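Local coordinates for putative polysaccharide biosynthesis protein with aminopeptidase-like domain (Clostridium acetobutylicum, PDB 3K9T) that binds one zinc ion per subunit and may take part in the biosynthesis of modified polysaccharides, with no peptidase activity expected despite its aminopeptidase-like fold, at residues A[190-196]-A[325-331]; A[253-257]-A[333-339]. All blocks are in the same frame, centred on the assembly; numbering follows the deposited sequence.

Interaction 1. Residues A[190-196]-A[325-331]. With ZN (zinc ion), chain B.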
ATOM      1  N   HIS A 190      33.366 -17.284  16.368  1.00 26.88           N
ATOM      2  CA  HIS A 190      34.387 -16.722  15.481  1.00 26.53           C
ATOM      3  C   HIS A 190      35.666 -16.355  16.234  1.00 24.18           C
ATOM      4  O   HIS A 190      35.601 -15.729  17.302  1.00 23.83           O
ATOM      5  CB  HIS A 190      33.875 -15.496  14.779  1.00 26.12           C
ATOM      6  CG  HIS A 190      32.887 -15.789  13.705  1.00 30.89           C
ATOM      7  ND1 HIS A 190      31.894 -16.732  13.847  1.00 18.24           N
ATOM      8  CD2 HIS A 190      32.718 -15.233  12.482  1.00 23.75           C
ATOM      9  CE1 HIS A 190      31.151 -16.738  12.756  1.00 11.90           C
ATOM     10  NE2 HIS A 190      31.634 -15.845  11.914  1.00 19.81           N
ATOM     11  N   PRO A 191      36.821 -16.727  15.677  1.00 21.64           N
ATOM     12  CA  PRO A 191      38.125 -16.440  16.310  1.00 23.41           C
ATOM     13  C   PRO A 191      38.575 -14.976  16.152  1.00 21.85           C
ATOM     14  O   PRO A 191      37.768 -14.087  16.500  1.00 17.79           O
ATOM     15  CB  PRO A 191      39.065 -17.483  15.679  1.00 23.72           C
ATOM     16  CG  PRO A 191      38.416 -17.830  14.376  1.00 20.10           C
ATOM     17  CD  PRO A 191      36.950 -17.691  14.572  1.00 22.32           C
ATOM     18  N   SER A 192      39.798 -14.716  15.653  1.00 22.90           N
ATOM     19  CA  SER A 192      40.346 -13.330  15.590  1.00 25.57           C
ATOM     20  C   SER A 192      39.825 -12.493  14.414  1.00 25.65           C
ATOM     21  O   SER A 192      40.553 -12.188  13.466  1.00 23.34           O
ATOM     22  CB  SER A 192      41.886 -13.338  15.567  1.00 26.24           C
ATOM     23  OG  SER A 192      42.417 -13.983  16.706  1.00 28.70           O
HETATM   24  N   MSE A 193      38.540 -12.163  14.485  1.00 27.63           N
HETATM   25  CA  MSE A 193      37.887 -11.229  13.575  1.00 27.68           C
HETATM   26  C   MSE A 193      37.005 -10.335  14.461  1.00 28.37           C
HETATM   27  O   MSE A 193      36.409 -10.808  15.443  1.00 28.01           O
HETATM   28  CB  MSE A 193      37.067 -11.955  12.511  1.00 28.81           C
HETATM   29  CG  MSE A 193      37.915 -12.804  11.528  1.00 31.09           C
HETATM   30 SE   MSE A 193      36.766 -13.985  10.584  0.75 13.57          SE
HETATM   31  CE  MSE A 193      36.423 -15.295  12.020  1.00 15.83           C
ATOM     32  N   CYS A 194      36.939  -9.055  14.106  1.00 25.85           N
ATOM     33  CA  CYS A 194      36.314  -8.054  14.931  1.00 26.29           C
ATOM     34  C   CYS A 194      34.817  -7.787  14.675  1.00 25.57           C
ATOM     35  O   CYS A 194      34.027  -8.013  15.560  1.00 25.96           O
ATOM     36  CB  CYS A 194      37.134  -6.766  14.842  1.00 28.03           C
ATOM     37  SG  CYS A 194      38.780  -6.950  15.601  1.00 26.07           S
ATOM     38  N   ASN A 195      34.422  -7.315  13.495  1.00 26.10           N
ATOM     39  CA  ASN A 195      33.020  -7.025  13.234  1.00 26.37           C
ATOM     40  C   ASN A 195      32.175  -8.301  13.342  1.00 25.28           C
ATOM     41  O   ASN A 195      31.125  -8.341  14.021  1.00 22.01           O
ATOM     42  CB  ASN A 195      32.818  -6.324  11.880  1.00 28.80           C
ATOM     43  CG  ASN A 195      31.669  -5.258  11.923  1.00 34.45           C
ATOM     44  OD1 ASN A 195      31.398  -4.677  12.969  1.00 27.53           O
ATOM     45  ND2 ASN A 195      31.023  -5.006  10.784  1.00 25.68           N
ATOM     46  N   ASP A 196      32.674  -9.370  12.734  1.00 26.68           N
ATOM     47  CA  ASP A 196      32.036 -10.685  12.801  1.00 24.26           C
ATOM     48  C   ASP A 196      32.987 -11.661  13.551  1.00 26.30           C
ATOM     49  O   ASP A 196      33.861 -12.229  12.907  1.00 29.48           O
ATOM     50  CB  ASP A 196      31.745 -11.146  11.366  1.00 22.33           C
ATOM     51  CG  ASP A 196      31.158 -12.530  11.304  1.00 22.52           C
ATOM     52  OD1 ASP A 196      30.509 -12.921  12.289  1.00 24.18           O
ATOM     53  OD2 ASP A 196      31.355 -13.244  10.288  1.00 19.92           O
ATOM     54  N   HIS A 325      34.972 -12.456   6.912  1.00 25.29           N
ATOM     55  CA  HIS A 325      35.597 -13.778   6.897  1.00 24.47           C
ATOM     56  C   HIS A 325      37.038 -13.744   6.397  1.00 23.37           C
ATOM     57  O   HIS A 325      37.529 -14.682   5.821  1.00 22.16           O
ATOM     58  CB  HIS A 325      34.694 -14.785   6.157  1.00 21.37           C
ATOM     59  CG  HIS A 325      33.516 -15.216   6.972  1.00 26.69           C
ATOM     60  ND1 HIS A 325      32.715 -16.275   6.626  1.00 22.99           N
ATOM     61  CD2 HIS A 325      33.024 -14.745   8.145  1.00 23.73           C
ATOM     62  CE1 HIS A 325      31.768 -16.423   7.533  1.00 24.18           C
ATOM     63  NE2 HIS A 325      31.936 -15.506   8.465  1.00 24.53           N
ATOM     64  N   THR A 326      37.718 -12.637   6.635  1.00 26.46           N
ATOM     65  CA  THR A 326      39.131 -12.531   6.344  1.00 24.20           C
ATOM     66  C   THR A 326      39.827 -11.700   7.427  1.00 27.30           C
ATOM     67  O   THR A 326      39.174 -11.058   8.264  1.00 30.48           O
ATOM     68  CB  THR A 326      39.400 -11.846   4.990  1.00 26.24           C
ATOM     69  OG1 THR A 326      39.363 -10.425   5.170  1.00 18.61           O
ATOM     70  CG2 THR A 326      38.397 -12.296   3.885  1.00 22.52           C
ATOM     71  N   SER A 327      41.163 -11.712   7.386  1.00 26.49           N
ATOM     72  CA  SER A 327      42.003 -10.986   8.316  1.00 23.84           C
ATOM     73  C   SER A 327      41.857  -9.465   8.205  1.00 23.68           C
ATOM     74  O   SER A 327      42.391  -8.732   9.013  1.00 25.65           O
ATOM     75  CB  SER A 327      43.459 -11.387   8.085  1.00 25.05           C
ATOM     76  OG  SER A 327      43.856 -11.183   6.726  1.00 21.01           O
ATOM     77  N   ALA A 328      41.149  -8.992   7.187  1.00 24.40           N
ATOM     78  CA  ALA A 328      40.864  -7.570   7.003  1.00 22.11           C
ATOM     79  C   ALA A 328      39.889  -7.088   8.102  1.00 23.15           C
ATOM     80  O   ALA A 328      39.899  -5.925   8.488  1.00 26.09           O
ATOM     81  CB  ALA A 328      40.287  -7.343   5.600  1.00 17.58           C
ATOM     82  N   ASP A 329      39.040  -7.990   8.590  1.00 23.53           N
ATOM     83  CA  ASP A 329      38.147  -7.703   9.702  1.00 25.30           C
ATOM     84  C   ASP A 329      38.949  -7.732  11.021  1.00 26.44           C
ATOM     85  O   ASP A 329      38.763  -8.614  11.884  1.00 25.58           O
ATOM     86  CB  ASP A 329      37.013  -8.732   9.748  1.00 25.94           C
ATOM     87  CG  ASP A 329      35.936  -8.382  10.778  1.00 27.64           C
ATOM     88  OD1 ASP A 329      36.025  -7.281  11.360  1.00 32.53           O
ATOM     89  OD2 ASP A 329      35.006  -9.197  11.001  1.00 25.40           O
ATOM     90  N   ASN A 330      39.808  -6.731  11.162  1.00 24.04           N
ATOM     91  CA  ASN A 330      40.720  -6.618  12.266  1.00 21.38           C
ATOM     92  C   ASN A 330      40.419  -5.426  13.174  1.00 20.12           C
ATOM     93  O   ASN A 330      39.438  -4.728  12.985  1.00 14.18           O
ATOM     94  CB  ASN A 330      42.125  -6.502  11.684  1.00 23.07           C
ATOM     95  CG  ASN A 330      42.313  -5.297  10.803  1.00 21.15           C
ATOM     96  OD1 ASN A 330      41.719  -4.243  11.003  1.00 32.93           O
ATOM     97  ND2 ASN A 330      43.173  -5.444   9.816  1.00 33.47           N
ATOM     98  N   LEU A 331      41.300  -5.161  14.134  1.00 21.01           N
ATOM     99  CA  LEU A 331      41.058  -4.115  15.126  1.00 22.73           C
ATOM    100  C   LEU A 331      40.839  -2.714  14.529  1.00 22.14           C
ATOM    101  O   LEU A 331      39.930  -1.957  14.937  1.00 23.68           O
ATOM    102  CB  LEU A 331      42.181  -4.146  16.171  1.00 21.78           C
ATOM    103  CG  LEU A 331      42.131  -5.371  17.105  1.00 28.55           C
ATOM    104  CD1 LEU A 331      43.405  -5.471  17.935  1.00 20.55           C
ATOM    105  CD2 LEU A 331      40.837  -5.349  18.028  1.00 21.72           C
TER
HETATM  106 ZN    ZN B 435      30.850 -15.115  10.164  1.00 27.22          ZN
HETATM  107  O   HOH W   1      35.013 -11.471   9.735  1.00 23.66           O
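Asp329 OD2 is gripped by two donors: Asp196 N at 2.9 Å, in a nearly straight bond (172°), and a water at 2.6 Å. The other oxygen, Asp329 OD1, accepts from Asn195 N at 2.7 Å, and toward these two amides, near the start of helix 194-211, each oxygen uses its syn lone pair. CG of Asp329 lies anti to the backbone N (chi1 -172°), which sends the carboxylate across to them. The same residue's carbonyl O takes Cys194 N at 2.9 Å. The water also accepts from His325 N, tying the carboxylate to the backbone of a zinc ligand.

The zinc ion joins the two segments a second time. His190 NE2 and His325 NE2 each lie 2.1 Å from the zinc ion, and Asp196 OD2 lies 1.9 Å from it. The Asp196 carboxylate is nearly coplanar with the His325 ring and comes to its edge, whereas the two imidazoles are turned 54° apart. Tyr187 OH bonds the other oxygen, Asp196 OD1, as a second-shell partner. Beyond the polar groups, SE of Met193, a selenomethionine, packs on His325 CA, and Cys194 SG meets Leu331 CD2 at 3.6 Å.

Asp329 thus works from the second shell, fixing the turn of chain that presents Asp196. Three of the four ligand atoms of the zinc ion come from these two segments and the fourth from outside them; the anionic carboxylate of Asp196 probably offsets part of the metal's charge, while the imidazoles would donate as neutral ligands.

Interaction 2. Residues A[253-257]-A[333-339]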
ATOM      1  N   CYS A 253      28.103  -7.747  13.927  1.00 26.09           N
ATOM      2  CA  CYS A 253      28.589  -6.735  12.982  1.00 28.38           C
ATOM      3  C   CYS A 253      28.194  -5.318  13.351  1.00 27.73           C
ATOM      4  O   CYS A 253      27.734  -4.566  12.495  1.00 25.42           O
ATOM      5  CB  CYS A 253      28.067  -7.053  11.573  1.00 30.24           C
ATOM      6  SG  CYS A 253      28.657  -8.648  10.934  1.00 25.80           S
ATOM      7  N   VAL A 254      28.390  -4.969  14.620  1.00 25.76           N
ATOM      8  CA  VAL A 254      27.892  -3.719  15.141  1.00 26.86           C
ATOM      9  C   VAL A 254      28.993  -2.676  15.361  1.00 27.20           C
ATOM     10  O   VAL A 254      28.732  -1.639  15.998  1.00 25.99           O
ATOM     11  CB  VAL A 254      27.118  -3.932  16.481  1.00 26.43           C
ATOM     12  CG1 VAL A 254      25.779  -4.611  16.229  1.00 23.44           C
ATOM     13  CG2 VAL A 254      27.978  -4.689  17.482  1.00 24.21           C
ATOM     14  N   GLY A 255      30.180  -2.900  14.788  1.00 24.31           N
ATOM     15  CA  GLY A 255      31.355  -2.102  15.144  1.00 22.76           C
ATOM     16  C   GLY A 255      32.067  -1.243  14.111  1.00 25.53           C
ATOM     17  O   GLY A 255      32.943  -0.436  14.480  1.00 27.21           O
ATOM     18  N   ASP A 256      31.739  -1.403  12.831  1.00 23.66           N
ATOM     19  CA  ASP A 256      32.396  -0.637  11.781  1.00 22.40           C
ATOM     20  C   ASP A 256      31.867   0.771  11.572  1.00 24.24           C
ATOM     21  O   ASP A 256      30.883   1.170  12.212  1.00 19.68           O
ATOM     22  CB  ASP A 256      32.335  -1.398  10.468  1.00 23.65           C
ATOM     23  CG  ASP A 256      30.938  -1.505   9.907  1.00 27.48           C
ATOM     24  OD1 ASP A 256      30.144  -2.375  10.385  1.00 25.74           O
ATOM     25  OD2 ASP A 256      30.674  -0.759   8.944  1.00 25.88           O
ATOM     26  N   ALA A 257      32.523   1.515  10.654  1.00 23.96           N
ATOM     27  CA  ALA A 257      32.181   2.922  10.405  1.00 23.32           C
ATOM     28  C   ALA A 257      30.920   3.135   9.574  1.00 24.84           C
ATOM     29  O   ALA A 257      30.477   4.271   9.402  1.00 28.00           O
ATOM     30  CB  ALA A 257      33.376   3.675   9.771  1.00 19.21           C
ATOM     31  N   TYR A 333      39.537  -2.055  11.863  1.00 19.40           N
ATOM     32  CA  TYR A 333      38.232  -2.014  11.192  1.00 21.04           C
ATOM     33  C   TYR A 333      37.111  -1.608  12.164  1.00 31.62           C
ATOM     34  O   TYR A 333      36.075  -1.090  11.740  1.00 23.44           O
ATOM     35  CB  TYR A 333      37.939  -3.356  10.476  1.00 24.64           C
ATOM     36  CG  TYR A 333      36.637  -3.397   9.726  1.00 14.10           C
ATOM     37  CD1 TYR A 333      36.353  -2.483   8.712  1.00 33.90           C
ATOM     38  CD2 TYR A 333      35.653  -4.335  10.058  1.00 49.62           C
ATOM     39  CE1 TYR A 333      35.102  -2.515   8.029  1.00 24.21           C
ATOM     40  CE2 TYR A 333      34.434  -4.381   9.380  1.00 24.08           C
ATOM     41  CZ  TYR A 333      34.172  -3.477   8.363  1.00 38.61           C
ATOM     42  OH  TYR A 333      32.968  -3.515   7.709  1.00 28.17           O
HETATM   43  N   MSE A 334      37.327  -1.857  13.451  1.00 28.38           N
HETATM   44  CA  MSE A 334      36.465  -1.346  14.506  1.00 29.76           C
HETATM   45  C   MSE A 334      36.600   0.205  14.561  1.00 32.89           C
HETATM   46  O   MSE A 334      37.676   0.763  14.420  1.00 23.09           O
HETATM   47  CB  MSE A 334      36.883  -1.931  15.857  1.00 27.04           C
HETATM   48  CG  MSE A 334      36.758  -3.441  15.991  1.00 22.13           C
HETATM   49 SE   MSE A 334      34.879  -3.877  15.726  0.75 10.10          SE
HETATM   50  CE  MSE A 334      34.709  -4.118  13.787  1.00 11.30           C
ATOM     51  N   ASN A 335      35.481   0.878  14.746  1.00 27.35           N
ATOM     52  CA  ASN A 335      35.401   2.322  14.847  1.00 29.00           C
ATOM     53  C   ASN A 335      34.698   2.675  16.175  1.00 26.22           C
ATOM     54  O   ASN A 335      33.604   2.194  16.426  1.00 17.42           O
ATOM     55  CB  ASN A 335      34.585   2.830  13.666  1.00 22.60           C
ATOM     56  CG  ASN A 335      34.394   4.292  13.697  1.00 33.46           C
ATOM     57  OD1 ASN A 335      33.531   4.819  14.419  1.00 35.55           O
ATOM     58  ND2 ASN A 335      35.194   4.985  12.909  1.00 17.93           N
ATOM     59  N   LYS A 336      35.314   3.501  17.017  1.00 26.41           N
ATOM     60  CA  LYS A 336      34.759   3.768  18.356  1.00 29.07           C
ATOM     61  C   LYS A 336      33.399   4.429  18.337  1.00 27.40           C
ATOM     62  O   LYS A 336      32.527   4.096  19.155  1.00 28.83           O
ATOM     63  CB  LYS A 336      35.743   4.558  19.224  1.00 32.90           C
ATOM     64  CG  LYS A 336      36.910   3.655  19.652  1.00 52.56           C
ATOM     65  CD  LYS A 336      37.923   4.338  20.540  1.00 82.81           C
ATOM     66  CE  LYS A 336      38.960   3.329  21.006  1.00 55.90           C
ATOM     67  NZ  LYS A 336      40.187   3.933  21.570  1.00 75.37           N
ATOM     68  N   ASP A 337      33.213   5.325  17.380  1.00 16.81           N
ATOM     69  CA  ASP A 337      31.959   6.052  17.210  1.00 22.15           C
ATOM     70  C   ASP A 337      30.876   5.143  16.704  1.00 25.80           C
ATOM     71  O   ASP A 337      29.700   5.332  17.026  1.00 30.06           O
ATOM     72  CB  ASP A 337      32.162   7.224  16.256  1.00 16.50           C
ATOM     73  CG  ASP A 337      33.094   8.307  16.852  1.00 12.13           C
ATOM     74  OD1 ASP A 337      32.965   8.600  18.057  1.00 63.02           O
ATOM     75  OD2 ASP A 337      33.960   8.839  16.127  1.00 54.58           O
ATOM     76  N   GLY A 338      31.290   4.134  15.941  1.00 27.76           N
ATOM     77  CA  GLY A 338      30.379   3.114  15.446  1.00 19.27           C
ATOM     78  C   GLY A 338      29.877   2.253  16.580  1.00 31.57           C
ATOM     79  O   GLY A 338      28.677   2.016  16.737  1.00 15.87           O
ATOM     80  N   LEU A 339      30.815   1.778  17.376  1.00 22.16           N
ATOM     81  CA  LEU A 339      30.479   1.009  18.568  1.00 20.83           C
ATOM     82  C   LEU A 339      29.635   1.850  19.532  1.00 16.68           C
ATOM     83  O   LEU A 339      28.568   1.400  20.010  1.00 20.62           O
ATOM     84  CB  LEU A 339      31.738   0.537  19.226  1.00 20.64           C
ATOM     85  CG  LEU A 339      32.461  -0.540  18.439  1.00 30.34           C
ATOM     86  CD1 LEU A 339      33.916  -0.545  18.894  1.00 22.70           C
ATOM     87  CD2 LEU A 339      31.777  -1.917  18.598  1.00 13.93           C
TER
HETATM   88  O   HOH W   2      35.140   0.667   9.923  1.00 29.95           O
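The N-terminal end of helix 336-355, capped by Asn335, docks on the loop that follows strand 245-250. Asn335 N donates to Gly255 O at 2.9 Å, while the residue's side chain turns back to the helix. There Asn335 OD1 accepts from Gly338 N at 2.8 Å, in the carbonyl plane and on a lone pair, and CB of Ala257 rests against the amide.

Gly255 is closely covered: Leu339 CD2 approaches its CA to 3.5 Å, and the selenomethionine Met334, bent at chi2 (-61°) and chi3 (88°), folds back over the glycine with SE 4.0 Å from Gly255 CA. Asp256 CB sits over one face of the Tyr333 ring, 3.9 Å from the centroid, in a CH-pi contact. The Asp256 carboxylate lies almost parallel to that ring, 5° between the planes, and its OD2 is bonded to Ser317 OG and Gly258 N. A water accepts from Ala257 N and donates to Tyr333 O, adding a bridge between the backbones.

The loop lies between helix 194-211, near whose start Met334 reaches Cys194 and Asn195, and the N-terminal end of helix 336-355, with helix 12-26 packing through Ile23 against Met334 and Leu339.

How the interactions relate
Both contacts are largely buried and lie in the aminopeptidase-like part of the chain, their centres about 12 Å apart, with segments that alternate along the sequence. Interaction 1 is the polar one, built on a metal and a carboxylate, whereas interaction 2 relies on backbone bonding, a capped helix end and packing around glycine. Asn195 joins them: its OD1 probably accepts from Gly255 N, and its ND2 probably donates to Asp256 OD1. The chain near the start of helix 194-211 therefore meets 325-331 through backbone amides as well as the side chains of Cys194 and Asp196, and 253-257 through the side chain of Asn195, connecting the zinc site to the N-terminal end of helix 336-355.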